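Local coordinates for protein endo-beta-1,4-glucanase (Bacillus licheniformis, PDB 2JEN) that hydrolyses beta-1,4-glucan backbones, notably that of the plant cell-wall polysaccharide xyloglucan, as a family 12 glycoside hydrolase, at residues A[46-51]-A[63-68]; A[71-76]-A[90-95]; A[157-162]-A[201-206]; A[169-174]-A[181-186]. The protein carries 1 engineered substitution. All blocks are in the same frame, centred on the assembly; numbering follows the deposited sequence. Where two conformers were deposited one is given.

How the interactions relate
Following the chain from the N terminus, interaction 1 closes the short excursion between strands 46-49 and 62-67, and interaction 2 then closes the next one, from strand 72-79 to strand 91-95. These two are in series and touch: backbone bonds join 46-49 to 91-95, and 62-67 lies beside 72-79, so together they hold the two sheets face to face. Interaction 3 spans a much longer stretch of chain, and interaction 4, a hairpin, falls wholly within that span. Both belong to the mixed sheet, where strand 195-204 bonds to 180-192. Interactions 1 and 4 sit on opposite sides of the chain's centre, about 30 Å apart between centres.

Interaction 1. Residues A[46-51]-A[63-68]; sequences YYIFNN and QTIYHN. With XYS (alpha-D-xylopyranose), chain B; GLC (alpha-D-glucopyranose), chain C.
I48 starts the contact by reaching from its strand toward the segment 63-68. Its CG2, anti to the backbone N, meets I65 CG2 at 3.7 Å as the two branched chains run alongside in opposed senses, while CD1 runs on to lie 3.2 Å from Y66 O and comes in at the edge of the H67 ring. I65 answers with its own CD1, set 3.4 Å from I48 O. F49 turns away, but N50, at the centre of an inverse gamma turn, faces Q63 and grips it twice. N50 OD1 accepts Q63 NE2 at 2.9 Å; it lies in the amide plane of Q63, while the donor stands 45° above the carbonyl plane of N50. N50 ND2 gives a hydrogen to Q63 O at 3.0 Å and a second one to N34 O. With an alanine here, Q63 NE2 would probably lose its stronger acceptor and keep the weak bond to N51 O, and Q63 O would lose its side-chain donor. Q63 OE1 is taken by W79 NE1, which helps fix the amide. N51 then turns its side chain to the sugars: ND2 donates to O2 of the glucopyranose of chain C at 2.9 Å, and OD1 lies against C5 of the xylose. This is face-to-face packing between the two sheets of a family 12 beta jelly roll, at the edge of its glycan-binding cleft.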
# COMPACT_ATOMS: atom_id res chain seq x y z
N TYR A 46 21.09 15.23 -13.81
CA TYR A 46 19.96 15.61 -12.96
C TYR A 46 19.53 14.44 -12.13
O TYR A 46 19.76 13.28 -12.48
CB TYR A 46 18.76 16.01 -13.82
CG TYR A 46 19.03 17.00 -14.94
CD1 TYR A 46 19.57 18.26 -14.70
CD2 TYR A 46 18.70 16.68 -16.24
CE1 TYR A 46 19.76 19.16 -15.75
CE2 TYR A 46 18.89 17.56 -17.27
CZ TYR A 46 19.42 18.80 -17.02
OH TYR A 46 19.61 19.69 -18.07
N TYR A 47 18.80 14.74 -11.06
CA TYR A 47 17.97 13.69 -10.43
C TYR A 47 16.70 14.26 -9.93
O TYR A 47 16.64 15.41 -9.48
CB TYR A 47 18.71 12.95 -9.29
CG TYR A 47 19.32 13.82 -8.21
CD1 TYR A 47 20.60 14.33 -8.33
CD2 TYR A 47 18.63 14.09 -7.02
CE1 TYR A 47 21.15 15.08 -7.31
CE2 TYR A 47 19.22 14.84 -6.00
CZ TYR A 47 20.47 15.35 -6.17
OH TYR A 47 21.06 16.06 -5.14
N ILE A 48 15.65 13.47 -10.02
CA ILE A 48 14.41 13.74 -9.32
C ILE A 48 14.66 13.30 -7.87
O ILE A 48 15.20 12.24 -7.63
CB ILE A 48 13.18 13.01 -9.93
CG1 ILE A 48 13.17 13.09 -11.47
CG2 ILE A 48 11.91 13.56 -9.33
CD1 ILE A 48 12.05 12.30 -12.13
N PHE A 49 14.24 14.14 -6.96
CA PHE A 49 14.56 13.98 -5.54
C PHE A 49 13.29 14.00 -4.68
O PHE A 49 12.51 14.95 -4.72
CB PHE A 49 15.47 15.15 -5.13
CG PHE A 49 16.04 15.09 -3.73
CD1 PHE A 49 16.43 13.90 -3.14
CD2 PHE A 49 16.27 16.26 -3.05
CE1 PHE A 49 16.99 13.89 -1.86
CE2 PHE A 49 16.80 16.23 -1.77
CZ PHE A 49 17.17 15.07 -1.19
N ASN A 50 13.07 12.92 -3.93
CA ASN A 50 11.89 12.78 -3.09
C ASN A 50 12.14 13.51 -1.78
O ASN A 50 12.28 12.92 -0.69
CB ASN A 50 11.53 11.30 -2.88
CG ASN A 50 10.07 11.12 -2.55
OD1 ASN A 50 9.25 11.98 -2.91
ND2 ASN A 50 9.70 9.98 -2.00
N ASN A 51 12.20 14.84 -1.88
CA ASN A 51 12.61 15.72 -0.78
C ASN A 51 11.44 16.00 0.13
O ASN A 51 10.48 16.62 -0.29
CB ASN A 51 13.16 17.03 -1.38
CG ASN A 51 13.61 18.03 -0.37
OD1 ASN A 51 13.26 17.96 0.78
ND2 ASN A 51 14.39 18.99 -0.83
N GLN A 63 4.47 10.37 -0.86
CA GLN A 63 5.05 11.12 -1.97
C GLN A 63 5.88 10.19 -2.80
O GLN A 63 6.75 9.50 -2.27
CB GLN A 63 5.87 12.30 -1.46
CG GLN A 63 6.31 13.27 -2.54
CD GLN A 63 6.97 14.49 -1.95
OE1 GLN A 63 6.28 15.42 -1.53
NE2 GLN A 63 8.29 14.46 -1.82
N THR A 64 5.59 10.17 -4.10
CA THR A 64 6.22 9.26 -5.07
C THR A 64 6.79 10.09 -6.22
O THR A 64 6.06 10.90 -6.80
CB THR A 64 5.13 8.30 -5.61
OG1 THR A 64 4.74 7.42 -4.53
CG2 THR A 64 5.57 7.48 -6.87
N ILE A 65 8.04 9.85 -6.56
CA ILE A 65 8.68 10.43 -7.72
C ILE A 65 8.69 9.41 -8.86
O ILE A 65 8.80 8.23 -8.61
CB ILE A 65 10.10 10.95 -7.41
CG1 ILE A 65 11.03 9.88 -6.83
CG2 ILE A 65 10.00 12.19 -6.51
CD1 ILE A 65 12.52 10.25 -6.80
N TYR A 66 8.55 9.86 -10.11
CA TYR A 66 8.59 8.94 -11.25
C TYR A 66 9.27 9.53 -12.45
O TYR A 66 9.27 10.73 -12.69
CB TYR A 66 7.18 8.47 -11.62
CG TYR A 66 6.31 9.50 -12.33
CD1 TYR A 66 5.51 10.39 -11.63
CD2 TYR A 66 6.29 9.55 -13.70
CE1 TYR A 66 4.72 11.29 -12.30
CE2 TYR A 66 5.50 10.46 -14.38
CZ TYR A 66 4.73 11.34 -13.67
OH TYR A 66 3.87 12.20 -14.36
N HIS A 67 9.84 8.61 -13.24
CA HIS A 67 10.47 8.95 -14.52
C HIS A 67 10.09 7.91 -15.52
O HIS A 67 10.49 6.76 -15.36
CB HIS A 67 12.00 8.99 -14.35
CG HIS A 67 12.76 9.32 -15.59
ND1 HIS A 67 13.17 8.35 -16.48
CD2 HIS A 67 13.21 10.50 -16.09
CE1 HIS A 67 13.81 8.92 -17.48
NE2 HIS A 67 13.87 10.23 -17.27
N ASN A 68 9.31 8.29 -16.53
CA ASN A 68 9.02 7.40 -17.66
C ASN A 68 10.01 7.65 -18.81
O ASN A 68 10.50 6.72 -19.42
CB ASN A 68 7.58 7.58 -18.14
CG ASN A 68 6.56 7.27 -17.08
OD1 ASN A 68 6.78 6.40 -16.22
ND2 ASN A 68 5.44 7.99 -17.12
C1 XYS B . 16.77 16.70 4.27
C2 XYS B . 16.10 15.60 5.09
C3 XYS B . 15.46 14.54 4.19
C4 XYS B . 14.68 15.25 3.08
C5 XYS B . 15.48 16.32 2.32
O2 XYS B . 17.09 14.97 5.91
O3 XYS B . 14.58 13.62 4.87
O4 XYS B . 14.11 14.31 2.21
O5 XYS B . 15.99 17.22 3.24
C1 GLC C . 15.09 23.46 1.85
C2 GLC C . 15.79 22.25 1.25
C3 GLC C . 16.07 21.21 2.30
C4 GLC C . 16.87 21.89 3.42
C5 GLC C . 16.08 23.08 3.97
C6 GLC C . 16.95 23.83 4.99
O2 GLC C . 15.07 21.68 0.16
O3 GLC C . 16.71 20.08 1.69
O4 GLC C . 17.11 21.02 4.48
O5 GLC C . 15.87 24.00 2.91
O6 GLC C . 16.45 23.66 6.30

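Interaction 2. Residues A[71-76]-A[90-95]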
# COMPACT_ATOMS: atom_id res chain seq x y z
N SER A 71 11.07 13.35 -21.08
CA SER A 71 9.96 14.25 -21.37
C SER A 71 8.63 13.79 -20.75
O SER A 71 7.58 14.24 -21.16
CB SER A 71 9.79 14.43 -22.88
OG SER A 71 9.38 13.22 -23.49
N ASP A 72 8.70 12.92 -19.74
CA ASP A 72 7.50 12.40 -19.09
C ASP A 72 7.91 11.91 -17.72
O ASP A 72 8.23 10.74 -17.51
CB ASP A 72 6.89 11.28 -19.95
CG ASP A 72 5.55 10.81 -19.42
OD1 ASP A 72 4.79 11.64 -18.84
OD2 ASP A 72 5.20 9.61 -19.65
N MET A 73 7.83 12.80 -16.76
CA MET A 73 8.32 12.55 -15.40
C MET A 73 7.58 13.45 -14.45
O MET A 73 6.92 14.41 -14.91
CB MET A 73 9.83 12.77 -15.33
CG MET A 73 10.25 14.17 -15.63
SD MET A 73 12.05 14.38 -15.64
CE MET A 73 12.24 15.87 -16.63
N GLY A 74 7.70 13.20 -13.15
CA GLY A 74 6.96 14.04 -12.22
C GLY A 74 6.88 13.40 -10.86
O GLY A 74 7.76 12.62 -10.47
N TRP A 75 5.85 13.76 -10.12
CA TRP A 75 5.65 13.25 -8.76
C TRP A 75 4.20 13.44 -8.35
O TRP A 75 3.50 14.24 -8.93
CB TRP A 75 6.63 13.86 -7.75
CG TRP A 75 6.77 15.36 -7.82
CD1 TRP A 75 6.03 16.29 -7.15
CD2 TRP A 75 7.77 16.09 -8.54
NE1 TRP A 75 6.46 17.55 -7.47
CE2 TRP A 75 7.55 17.46 -8.30
CE3 TRP A 75 8.83 15.73 -9.39
CZ2 TRP A 75 8.31 18.47 -8.88
CZ3 TRP A 75 9.58 16.74 -9.97
CH2 TRP A 75 9.31 18.09 -9.71
N VAL A 76 3.80 12.65 -7.37
CA VAL A 76 2.46 12.52 -6.89
C VAL A 76 2.56 12.64 -5.35
O VAL A 76 3.49 12.09 -4.77
CB VAL A 76 1.95 11.14 -7.33
CG1 VAL A 76 0.46 11.03 -7.07
CG2 VAL A 76 2.33 10.89 -8.85
N PRO A 90 9.42 18.04 -3.42
CA PRO A 90 9.78 17.13 -4.52
C PRO A 90 10.22 17.99 -5.70
O PRO A 90 9.61 19.03 -5.99
CB PRO A 90 8.47 16.38 -4.81
CG PRO A 90 7.37 17.32 -4.28
CD PRO A 90 8.01 17.96 -3.05
N SER A 91 11.29 17.58 -6.37
CA SER A 91 12.00 18.47 -7.25
C SER A 91 12.96 17.72 -8.14
O SER A 91 13.30 16.56 -7.89
CB SER A 91 12.76 19.49 -6.41
OG SER A 91 13.45 18.84 -5.35
N ILE A 92 13.38 18.40 -9.21
CA ILE A 92 14.55 18.03 -9.98
C ILE A 92 15.72 18.89 -9.53
O ILE A 92 15.57 20.10 -9.44
CB ILE A 92 14.34 18.20 -11.49
CG1 ILE A 92 13.11 17.42 -11.95
CG2 ILE A 92 15.60 17.79 -12.25
CD1 ILE A 92 12.65 17.79 -13.40
N VAL A 93 16.87 18.26 -9.33
CA VAL A 93 18.12 18.93 -8.90
C VAL A 93 19.09 18.87 -10.04
O VAL A 93 19.40 17.78 -10.53
CB VAL A 93 18.71 18.27 -7.62
CG1 VAL A 93 20.08 18.84 -7.25
CG2 VAL A 93 17.74 18.39 -6.47
N SER A 94 19.71 20.00 -10.37
CA SER A 94 20.99 20.08 -11.06
C SER A 94 22.02 20.77 -10.21
O SER A 94 21.75 21.84 -9.71
CB SER A 94 20.79 20.86 -12.37
OG SER A 94 21.97 20.73 -13.15
N GLY A 95 23.18 20.16 -10.04
CA GLY A 95 24.22 20.70 -9.20
C GLY A 95 24.26 20.08 -7.85
O GLY A 95 24.23 18.85 -7.71
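P90 leans on the indole of W75 with its CB-CG edge, its ring tilted away from the indole plane. P90 CB sits over the five-membered ring, 3.4 Å from the centroid and 11° off the normal, a close CH-pi contact, and CG comes within 3.3 Å of W75 NE1. On the same face, nearer the rim, P90 O stands 3.2 Å from W75 CZ2. S91 continues along that face: its side chain turns away, with OG bonded to Y89 O, but its CA rests 3.7 Å from W75 CH2. I92 takes a different approach. Its CG1 reaches the far edge of the indole near the ring plane, 4.1 Å from CZ3, and CD1 extends past it to meet the methyl CE of M73 at 3.8 Å, the two side chains crossing nearly square. W75 gets there because its CG lies between the backbone N and the carbonyl carbon (chi1 47°), which stands the ring off its strand and onto 90-92. Were W75 cut back to an alanine, P90 would probably face a gap, and T242 OG1 would lose the indole N-H it now pairs with. I48 and I65 also pack against this tryptophan, and W256 against both M73 and I92. The contact therefore joins the two sheets through dispersion and CH-pi attraction: the segments exchange no polar bond, and the one polar atom of the indole is paid for by T242 instead, consistent with a water-poor interior between the sheets.

Interaction 3. Residues A[157-162]-A[201-206]. With GLC (alpha-D-glucopyranose), chain D; GLC (alpha-D-glucopyranose), chain E.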
# COMPACT_ATOMS: atom_id res chain seq x y z
N MET A 157 14.36 32.06 -5.46
CA MET A 157 13.21 31.28 -5.87
C MET A 157 12.48 31.99 -7.00
O MET A 157 12.32 33.22 -6.99
CB MET A 157 12.24 31.10 -4.72
CG MET A 157 12.85 30.52 -3.50
SD MET A 157 11.60 29.88 -2.39
CE MET A 157 11.21 28.30 -3.16
N ILE A 158 12.01 31.24 -7.97
CA ILE A 158 11.26 31.77 -9.10
C ILE A 158 10.01 30.95 -9.22
O ILE A 158 10.06 29.80 -9.70
CB ILE A 158 12.09 31.80 -10.40
CG1 ILE A 158 13.43 32.51 -10.22
CG2 ILE A 158 11.24 32.43 -11.53
CD1 ILE A 158 14.35 32.48 -11.39
N TRP A 159 8.90 31.50 -8.78
CA TRP A 159 7.64 30.78 -8.71
C TRP A 159 6.83 30.97 -10.00
O TRP A 159 6.44 32.09 -10.35
CB TRP A 159 6.75 31.22 -7.54
CG TRP A 159 7.31 31.10 -6.16
CD1 TRP A 159 8.61 31.14 -5.75
CD2 TRP A 159 6.52 31.01 -4.97
NE1 TRP A 159 8.68 31.04 -4.37
CE2 TRP A 159 7.40 30.97 -3.88
CE3 TRP A 159 5.16 30.96 -4.74
CZ2 TRP A 159 6.95 30.88 -2.56
CZ3 TRP A 159 4.71 30.86 -3.41
CH2 TRP A 159 5.62 30.84 -2.35
N LEU A 160 6.60 29.87 -10.70
CA LEU A 160 5.75 29.84 -11.88
C LEU A 160 4.31 29.57 -11.54
O LEU A 160 3.42 29.84 -12.34
CB LEU A 160 6.27 28.82 -12.87
CG LEU A 160 7.68 29.01 -13.39
CD1 LEU A 160 8.04 27.95 -14.45
CD2 LEU A 160 7.97 30.43 -13.90
N ASN A 161 4.07 29.03 -10.34
CA ASN A 161 2.73 28.79 -9.85
C ASN A 161 2.70 29.15 -8.39
O ASN A 161 3.59 28.75 -7.64
CB ASN A 161 2.34 27.30 -10.02
CG ASN A 161 0.94 26.97 -9.51
OD1 ASN A 161 0.67 27.10 -8.32
ND2 ASN A 161 0.05 26.54 -10.41
N ASN A 162 1.67 29.91 -7.98
CA ASN A 162 1.37 30.12 -6.57
C ASN A 162 -0.08 29.73 -6.38
O ASN A 162 -0.97 30.36 -6.99
CB ASN A 162 1.57 31.60 -6.15
CG ASN A 162 1.35 31.83 -4.70
OD1 ASN A 162 1.14 30.88 -3.94
ND2 ASN A 162 1.31 33.11 -4.30
N SER A 201 12.69 35.95 -3.56
CA SER A 201 11.62 35.23 -4.29
C SER A 201 11.00 36.12 -5.34
O SER A 201 10.67 37.26 -5.06
CB SER A 201 10.51 34.73 -3.35
OG SER A 201 11.07 33.91 -2.32
N PHE A 202 10.84 35.57 -6.52
CA PHE A 202 10.20 36.18 -7.67
C PHE A 202 8.94 35.38 -7.99
O PHE A 202 9.04 34.22 -8.35
CB PHE A 202 11.14 36.13 -8.88
CG PHE A 202 12.40 36.91 -8.71
CD1 PHE A 202 13.48 36.38 -8.00
CD2 PHE A 202 12.51 38.21 -9.22
CE1 PHE A 202 14.64 37.12 -7.80
CE2 PHE A 202 13.70 38.92 -9.05
CZ PHE A 202 14.74 38.42 -8.34
N ILE A 203 7.77 35.98 -7.76
CA ILE A 203 6.49 35.29 -7.94
C ILE A 203 5.78 35.83 -9.16
O ILE A 203 5.43 37.01 -9.22
CB ILE A 203 5.60 35.37 -6.68
CG1 ILE A 203 6.28 34.62 -5.53
CG2 ILE A 203 4.15 34.79 -6.96
CD1 ILE A 203 5.53 34.61 -4.25
N ARG A 204 5.58 34.99 -10.15
CA ARG A 204 4.97 35.49 -11.38
C ARG A 204 3.63 36.06 -11.09
O ARG A 204 2.91 35.54 -10.27
CB ARG A 204 4.90 34.38 -12.45
CG ARG A 204 4.77 34.93 -13.86
CD ARG A 204 4.77 33.77 -14.86
NE ARG A 204 4.64 34.25 -16.26
CZ ARG A 204 3.50 34.43 -16.90
NH1 ARG A 204 2.33 34.22 -16.37
NH2 ARG A 204 3.56 34.87 -18.18
N THR A 205 3.25 37.17 -11.75
CA THR A 205 2.00 37.84 -11.37
C THR A 205 0.77 37.05 -11.74
O THR A 205 -0.29 37.24 -11.13
CB THR A 205 1.90 39.26 -11.96
OG1 THR A 205 2.08 39.19 -13.37
CG2 THR A 205 3.00 40.16 -11.37
N ALA A 206 0.92 36.08 -12.67
CA ALA A 206 -0.12 35.08 -12.97
C ALA A 206 0.63 33.77 -13.17
O ALA A 206 1.78 33.76 -13.55
CB ALA A 206 -0.89 35.45 -14.23
C1 GLC D . 13.25 28.13 0.19
C2 GLC D . 13.97 27.87 1.51
C3 GLC D . 14.89 26.69 1.34
C4 GLC D . 14.04 25.47 0.99
C5 GLC D . 13.32 25.83 -0.32
C6 GLC D . 12.55 24.68 -0.96
O1 GLC D . 12.42 29.25 0.23
O2 GLC D . 14.80 28.91 1.97
O3 GLC D . 15.65 26.63 2.54
O4 GLC D . 14.86 24.35 0.74
O5 GLC D . 12.49 26.96 -0.08
O6 GLC D . 11.62 24.10 -0.06
C1 GLC E . 7.58 30.13 3.23
C2 GLC E . 7.85 30.19 1.75
C3 GLC E . 8.75 29.07 1.30
C4 GLC E . 9.98 28.91 2.19
C5 GLC E . 9.54 28.93 3.66
C6 GLC E . 10.76 28.91 4.58
O2 GLC E . 6.63 30.09 1.06
O3 GLC E . 9.17 29.33 -0.02
O4 GLC E . 10.68 27.71 1.84
O5 GLC E . 8.83 30.12 3.92
O6 GLC E . 10.33 28.60 5.91
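M157, I158 and W159 pair in parallel with S201, F202 and I203, the strand axes 4.6 Å apart and 9° from alignment, tied by three backbone bonds: F202 N to M157 O, W159 N to F202 O, and R204 N to W159 O. W159 and I203 run alongside each other on the same face of the sheet. In the conformer given for I203, one of two, CD1 stands over the six-membered ring of W159, 3.8 Å from its centroid and 14° off the normal, while CG1 presses on CD2 at 3.7 Å. I203 thus backs one face of the indole, whose outer edge is toward the glycan: CH2 is 3.6 Å from O2 of the glucopyranose of chain E, an atom near the ring plane. W159 NE1 has no hydrogen-bond partner in the model, an unusual cost for a buried N-H. M157, on the same side, bends at its last torsion (chi3 80°) and brings SD to 3.4 Å from O3 of that sugar; both residues line the bound-glycan pocket. On the other side, the F202 ring takes M157 O at its edge, 3.5 Å from CD1. At the end of 201-204, the extended side chain of R204 gives NH1 to A206 O, two residues on, at 2.9 Å, while its NE goes to H180. The pair stands mid-sheet: strand 131-141 borders 154-163, with L160 and N161 making a classic bulge opposite A134, strand 180-192 borders 195-204, and F218 of helix 215-225 meets the F202 ring edge-to-face.

Interaction 4. Residues A[169-174]-A[181-186]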
# COMPACT_ATOMS: atom_id res chain seq x y z
N GLY A 169 9.69 36.50 3.72
CA GLY A 169 10.17 37.87 3.65
C GLY A 169 9.10 38.85 3.29
O GLY A 169 7.89 38.58 3.39
N SER A 170 9.54 40.04 2.87
CA SER A 170 8.65 41.16 2.64
C SER A 170 8.67 41.57 1.17
O SER A 170 9.69 41.49 0.49
CB SER A 170 9.02 42.36 3.52
OG SER A 170 8.70 42.07 4.86
N TYR A 171 7.52 42.02 0.71
CA TYR A 171 7.35 42.47 -0.65
C TYR A 171 8.16 43.75 -0.92
O TYR A 171 8.06 44.72 -0.17
CB TYR A 171 5.87 42.74 -0.92
CG TYR A 171 5.57 43.32 -2.29
CD1 TYR A 171 5.76 42.61 -3.46
CD2 TYR A 171 5.12 44.63 -2.40
CE1 TYR A 171 5.47 43.17 -4.69
CE2 TYR A 171 4.85 45.18 -3.63
CZ TYR A 171 5.02 44.46 -4.76
OH TYR A 171 4.69 45.03 -5.99
N VAL A 172 8.88 43.74 -2.03
CA VAL A 172 9.72 44.84 -2.46
C VAL A 172 9.02 45.67 -3.54
O VAL A 172 8.71 46.87 -3.35
CB VAL A 172 11.08 44.34 -2.98
CG1 VAL A 172 11.95 45.53 -3.38
CG2 VAL A 172 11.78 43.46 -1.92
N GLU A 173 8.79 45.05 -4.68
CA GLU A 173 8.28 45.68 -5.88
C GLU A 173 7.97 44.62 -6.92
O GLU A 173 8.35 43.46 -6.78
CB GLU A 173 9.31 46.66 -6.45
CG GLU A 173 10.55 46.01 -6.99
CD GLU A 173 11.74 46.96 -7.15
OE1 GLU A 173 11.61 48.14 -6.81
OE2 GLU A 173 12.83 46.51 -7.60
N THR A 174 7.27 45.04 -7.98
CA THR A 174 7.01 44.23 -9.15
C THR A 174 7.94 44.65 -10.26
O THR A 174 8.13 45.85 -10.51
CB THR A 174 5.55 44.29 -9.53
OG1 THR A 174 4.78 43.78 -8.44
CG2 THR A 174 5.24 43.49 -10.79
N SER A 181 6.42 39.32 -15.67
CA SER A 181 6.31 40.18 -14.48
C SER A 181 6.35 39.36 -13.20
O SER A 181 5.64 38.36 -13.08
CB SER A 181 5.02 40.97 -14.51
OG SER A 181 5.08 41.85 -15.65
N TRP A 182 7.10 39.84 -12.22
CA TRP A 182 7.39 39.14 -10.97
C TRP A 182 7.20 40.07 -9.79
O TRP A 182 7.73 41.18 -9.78
CB TRP A 182 8.84 38.67 -10.95
CG TRP A 182 9.30 37.93 -12.18
CD1 TRP A 182 9.94 38.46 -13.22
CD2 TRP A 182 9.11 36.55 -12.48
NE1 TRP A 182 10.18 37.53 -14.18
CE2 TRP A 182 9.69 36.33 -13.74
CE3 TRP A 182 8.52 35.47 -11.79
CZ2 TRP A 182 9.65 35.07 -14.36
CZ3 TRP A 182 8.49 34.24 -12.41
CH2 TRP A 182 9.08 34.03 -13.66
N LYS A 183 6.51 39.59 -8.77
CA LYS A 183 6.53 40.25 -7.46
C LYS A 183 7.78 39.78 -6.72
O LYS A 183 8.01 38.58 -6.59
CB LYS A 183 5.28 39.90 -6.66
CG LYS A 183 4.01 40.32 -7.35
CD LYS A 183 2.79 39.75 -6.63
CE LYS A 183 2.59 38.19 -6.95
NZ LYS A 183 1.28 37.64 -6.42
N VAL A 184 8.60 40.70 -6.25
CA VAL A 184 9.88 40.42 -5.63
C VAL A 184 9.77 40.54 -4.12
O VAL A 184 9.18 41.50 -3.62
CB VAL A 184 10.97 41.40 -6.12
CG1 VAL A 184 12.31 41.14 -5.44
CG2 VAL A 184 11.06 41.42 -7.64
N TYR A 185 10.29 39.55 -3.41
CA TYR A 185 10.32 39.50 -1.96
C TYR A 185 11.73 39.25 -1.46
O TYR A 185 12.54 38.55 -2.12
CB TYR A 185 9.43 38.37 -1.44
CG TYR A 185 7.99 38.57 -1.81
CD1 TYR A 185 7.53 38.29 -3.08
CD2 TYR A 185 7.05 38.97 -0.85
CE1 TYR A 185 6.19 38.46 -3.42
CE2 TYR A 185 5.70 39.13 -1.20
CZ TYR A 185 5.31 38.89 -2.47
OH TYR A 185 3.96 39.04 -2.83
N LYS A 186 12.05 39.78 -0.29
CA LYS A 186 13.37 39.62 0.33
C LYS A 186 13.20 39.25 1.79
O LYS A 186 12.53 39.95 2.54
CB LYS A 186 14.19 40.91 0.19
CG LYS A 186 15.58 40.83 0.81
CD LYS A 186 16.34 42.13 0.61
CE LYS A 186 17.79 42.07 1.05
NZ LYS A 186 18.01 41.80 2.50
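S170 to T174 and S181 to K186 are the two arms of a beta hairpin, antiparallel and twisted. S170 and K186 form a hydrogen-bonded pair, N to O in both directions at 3.0 Å. Farther on, V172 N gives its hydrogen to V184 O at 2.8 Å, while V184 N turns to E173 O at 2.8 Å rather than to V172 O, so V172 and E173 share V184 as partner and the 170-174 arm carries one residue more. At G169 the chain runs so close to K186 O that a side chain could not be placed. The polar side chains are satisfied in several ways. Y171 OH and T174 OG1 sit 2.8 Å apart as a hydrogen bond in which either hydroxyl may be the donor; the partner lies in the ring plane at the phenol edge. Carboxylate oxygen E173 OE2 takes the Y221 hydroxyl and a salt bridge from K226, W182 NE1 gives its hydrogen to I177 O, and the ammonium of K186 probably gains from a cation-pi contact with W228. Beside these bonds, Y171 and Y185 form a T-shaped pair with planes at 60°, the edge of Y171 turned to the face of Y185. K183 CB closes on the Y171 ring at its edge. With Y171 CG anti to the backbone N (chi1 176°), the ring is carried to both the Y185 face and the K183 side chain. Y171 CB, placed by the backbone, rests 3.6 Å from Y185 CE2.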